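Local coordinates for methanogen homoaconitase large subunit (Methanocaldococcus jannaschii, PDB 4KP2), which forms, with a small subunit, a hydro-lyase with a [4Fe-4S] cluster that isomerises (R)-homocitrate to homoisocitrate through cis-homoaconitate in 2-oxosuberate biosynthesis, at residues 76-84 with 117-127. Sequence-based numbering, arbitrary orientation.
Sequences KIVVAFDHN and GICHQILAENY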
# COMPACT_ATOMS: atom_id res chain seq x y z
N LYS A 76 -7.61 28.94 -7.12
CA LYS A 76 -8.71 28.18 -7.72
C LYS A 76 -8.22 26.85 -8.29
O LYS A 76 -9.01 26.09 -8.85
CB LYS A 76 -9.39 28.99 -8.82
CG LYS A 76 -10.60 29.79 -8.36
CD LYS A 76 -10.22 30.95 -7.46
CE LYS A 76 -11.43 31.80 -7.13
NZ LYS A 76 -12.08 32.34 -8.36
N ILE A 77 -6.93 26.56 -8.14
CA ILE A 77 -6.35 25.34 -8.67
C ILE A 77 -6.00 24.34 -7.57
O ILE A 77 -5.41 24.71 -6.55
CB ILE A 77 -5.08 25.64 -9.50
CG1 ILE A 77 -5.41 26.59 -10.65
CG2 ILE A 77 -4.47 24.35 -10.04
CD1 ILE A 77 -4.20 26.99 -11.47
N VAL A 78 -6.38 23.09 -7.77
CA VAL A 78 -6.10 22.03 -6.79
C VAL A 78 -5.34 20.87 -7.43
O VAL A 78 -5.73 20.36 -8.48
CB VAL A 78 -7.40 21.50 -6.15
CG1 VAL A 78 -7.09 20.34 -5.21
CG2 VAL A 78 -8.13 22.61 -5.42
N VAL A 79 -4.25 20.46 -6.79
CA VAL A 79 -3.48 19.31 -7.26
C VAL A 79 -3.38 18.25 -6.17
O VAL A 79 -3.00 18.54 -5.04
CB VAL A 79 -2.06 19.73 -7.69
CG1 VAL A 79 -1.27 18.51 -8.15
CG2 VAL A 79 -2.12 20.77 -8.80
N ALA A 80 -3.73 17.01 -6.52
CA ALA A 80 -3.71 15.92 -5.56
C ALA A 80 -3.22 14.61 -6.18
O ALA A 80 -3.71 14.18 -7.22
CB ALA A 80 -5.09 15.72 -4.95
N PHE A 81 -2.23 13.99 -5.53
CA PHE A 81 -1.69 12.72 -5.99
C PHE A 81 -2.49 11.57 -5.38
O PHE A 81 -2.65 11.50 -4.16
CB PHE A 81 -0.22 12.58 -5.60
CG PHE A 81 0.68 13.62 -6.23
CD1 PHE A 81 0.24 14.40 -7.29
CD2 PHE A 81 1.96 13.81 -5.75
CE1 PHE A 81 1.06 15.35 -7.86
CE2 PHE A 81 2.79 14.76 -6.32
CZ PHE A 81 2.34 15.53 -7.37
N ASP A 82 -2.98 10.67 -6.22
CA ASP A 82 -3.82 9.58 -5.74
C ASP A 82 -3.76 8.34 -6.63
O ASP A 82 -3.86 7.21 -6.14
CB ASP A 82 -5.27 10.04 -5.58
CG ASP A 82 -5.89 10.44 -6.90
OD1 ASP A 82 -5.15 10.92 -7.79
OD2 ASP A 82 -7.12 10.28 -7.05
N HIS A 83 -3.59 8.54 -7.93
CA HIS A 83 -3.61 7.44 -8.89
C HIS A 83 -2.43 6.49 -8.72
O HIS A 83 -2.60 5.27 -8.78
CB HIS A 83 -3.65 7.98 -10.32
CG HIS A 83 -5.02 8.42 -10.76
ND1 HIS A 83 -5.77 9.34 -10.06
CD2 HIS A 83 -5.76 8.05 -11.83
CE1 HIS A 83 -6.92 9.52 -10.69
NE2 HIS A 83 -6.94 8.75 -11.76
N ASN A 84 -1.24 7.05 -8.53
CA ASN A 84 -0.03 6.24 -8.44
C ASN A 84 0.76 6.52 -7.17
O ASN A 84 1.92 6.94 -7.23
CB ASN A 84 0.85 6.49 -9.67
CG ASN A 84 0.13 6.23 -10.98
OD1 ASN A 84 0.16 5.12 -11.51
ND2 ASN A 84 -0.54 7.26 -11.50
N GLY A 117 -5.27 11.38 -0.13
CA GLY A 117 -6.50 10.73 -0.54
C GLY A 117 -6.84 10.96 -2.00
O GLY A 117 -6.11 11.63 -2.73
N ILE A 118 -7.96 10.38 -2.42
CA ILE A 118 -8.44 10.51 -3.80
C ILE A 118 -8.75 11.97 -4.11
O ILE A 118 -9.26 12.70 -3.27
CB ILE A 118 -9.69 9.64 -4.04
CG1 ILE A 118 -9.42 8.20 -3.60
CG2 ILE A 118 -10.11 9.68 -5.50
CD1 ILE A 118 -10.60 7.28 -3.78
N CYS A 119 -8.43 12.38 -5.34
CA CYS A 119 -8.62 13.75 -5.79
C CYS A 119 -10.05 14.25 -5.60
O CYS A 119 -10.27 15.37 -5.12
CB CYS A 119 -8.22 13.88 -7.26
SG CYS A 119 -9.16 12.82 -8.38
N HIS A 120 -11.02 13.43 -5.97
CA HIS A 120 -12.42 13.81 -5.86
C HIS A 120 -12.88 13.85 -4.41
O HIS A 120 -13.71 14.68 -4.03
CB HIS A 120 -13.30 12.85 -6.66
CG HIS A 120 -13.02 12.86 -8.13
ND1 HIS A 120 -12.68 14.01 -8.81
CD2 HIS A 120 -13.03 11.86 -9.05
CE1 HIS A 120 -12.48 13.72 -10.09
NE2 HIS A 120 -12.69 12.42 -10.26
N GLN A 121 -12.34 12.95 -3.59
CA GLN A 121 -12.68 12.90 -2.18
C GLN A 121 -12.14 14.12 -1.44
O GLN A 121 -12.83 14.71 -0.61
CB GLN A 121 -12.16 11.61 -1.54
CG GLN A 121 -12.56 11.44 -0.09
CD GLN A 121 -14.06 11.30 0.09
OE1 GLN A 121 -14.77 10.81 -0.80
NE2 GLN A 121 -14.56 11.72 1.25
N ILE A 122 -10.90 14.48 -1.75
CA ILE A 122 -10.28 15.68 -1.18
C ILE A 122 -11.05 16.92 -1.59
O ILE A 122 -11.31 17.81 -0.78
CB ILE A 122 -8.81 15.82 -1.63
CG1 ILE A 122 -7.96 14.69 -1.04
CG2 ILE A 122 -8.25 17.17 -1.22
CD1 ILE A 122 -6.51 14.74 -1.46
N LEU A 123 -11.44 16.96 -2.86
CA LEU A 123 -12.16 18.09 -3.42
C LEU A 123 -13.52 18.26 -2.74
O LEU A 123 -14.00 19.38 -2.56
CB LEU A 123 -12.35 17.91 -4.93
CG LEU A 123 -12.09 19.11 -5.82
CD1 LEU A 123 -10.69 19.64 -5.59
CD2 LEU A 123 -12.27 18.73 -7.28
N ALA A 124 -14.12 17.14 -2.36
CA ALA A 124 -15.42 17.15 -1.69
C ALA A 124 -15.27 17.48 -0.21
O ALA A 124 -16.22 17.93 0.43
CB ALA A 124 -16.11 15.81 -1.87
N GLU A 125 -14.08 17.25 0.33
CA GLU A 125 -13.85 17.43 1.76
C GLU A 125 -13.46 18.85 2.15
O GLU A 125 -13.50 19.19 3.33
CB GLU A 125 -12.78 16.46 2.25
CG GLU A 125 -13.27 15.05 2.49
CD GLU A 125 -12.17 14.14 3.02
OE1 GLU A 125 -11.05 14.63 3.24
OE2 GLU A 125 -12.44 12.93 3.20
N ASN A 126 -13.07 19.67 1.18
CA ASN A 126 -12.53 20.99 1.51
C ASN A 126 -12.57 22.04 0.40
O ASN A 126 -11.92 23.08 0.52
CB ASN A 126 -11.10 20.84 2.03
CG ASN A 126 -10.71 21.92 3.02
OD1 ASN A 126 -10.09 22.92 2.65
ND2 ASN A 126 -11.09 21.73 4.28
N TYR A 127 -13.32 21.79 -0.67
CA TYR A 127 -13.32 22.72 -1.79
C TYR A 127 -14.68 22.97 -2.44
O TYR A 127 -15.16 24.10 -2.46
CB TYR A 127 -12.30 22.29 -2.85
CG TYR A 127 -10.87 22.32 -2.37
CD1 TYR A 127 -10.19 23.52 -2.22
CD2 TYR A 127 -10.20 21.15 -2.06
CE1 TYR A 127 -8.88 23.56 -1.78
CE2 TYR A 127 -8.89 21.17 -1.63
CZ TYR A 127 -8.24 22.38 -1.49
OH TYR A 127 -6.93 22.41 -1.05
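In a three-layer alpha-beta-alpha domain of the aconitase family, strand 77-80 packs against helix 119-126, and Asp-82, just past the strand, meets the helix's first turn. Asp-82 OD2 accepts the backbone N-H of Cys-119 (N to OD2 3.0 Å), nearly straight (172°) but from well above the carboxylate plane. Asp-82 CG sits between its backbone N and carbonyl carbon (chi1 63°), and the side chain crosses that of Ile-118, the N-cap residue, at about a right angle, Ile-118 CG2 lying 3.4 Å from Asp-82 OD2. Asp-82 OD1 accepts a hydrogen bond from His-83 ND1 (ND1 to OD1 2.8 Å), in the plane of the imidazole. With an alanine in place of Asp-82, the Cys-119 N-H would probably lose this acceptor and the His-83 ring would be freer to turn. Further back along the strand the contact is apolar. Ala-80 CB rests 3.9 Å from Ile-122 CD1, the tip of a side chain that also touches His-112. Val-78 splits its two methyls: CG1 lies 3.7 Å from Leu-123 CD1, while CG2 sits over the centre of one Tyr-127 ring face, a CH-pi contact 3.8 Å from the centroid. The Tyr-127 hydroxyl is hydrogen-bonded to His-112 NE2 of the neighbouring edge strand. Asp-82 lies near Cys-383 and Ile-118 near Cys-323, both predicted cluster ligands, so this pairing borders the probable [4Fe-4S] site of an aconitase-type fold.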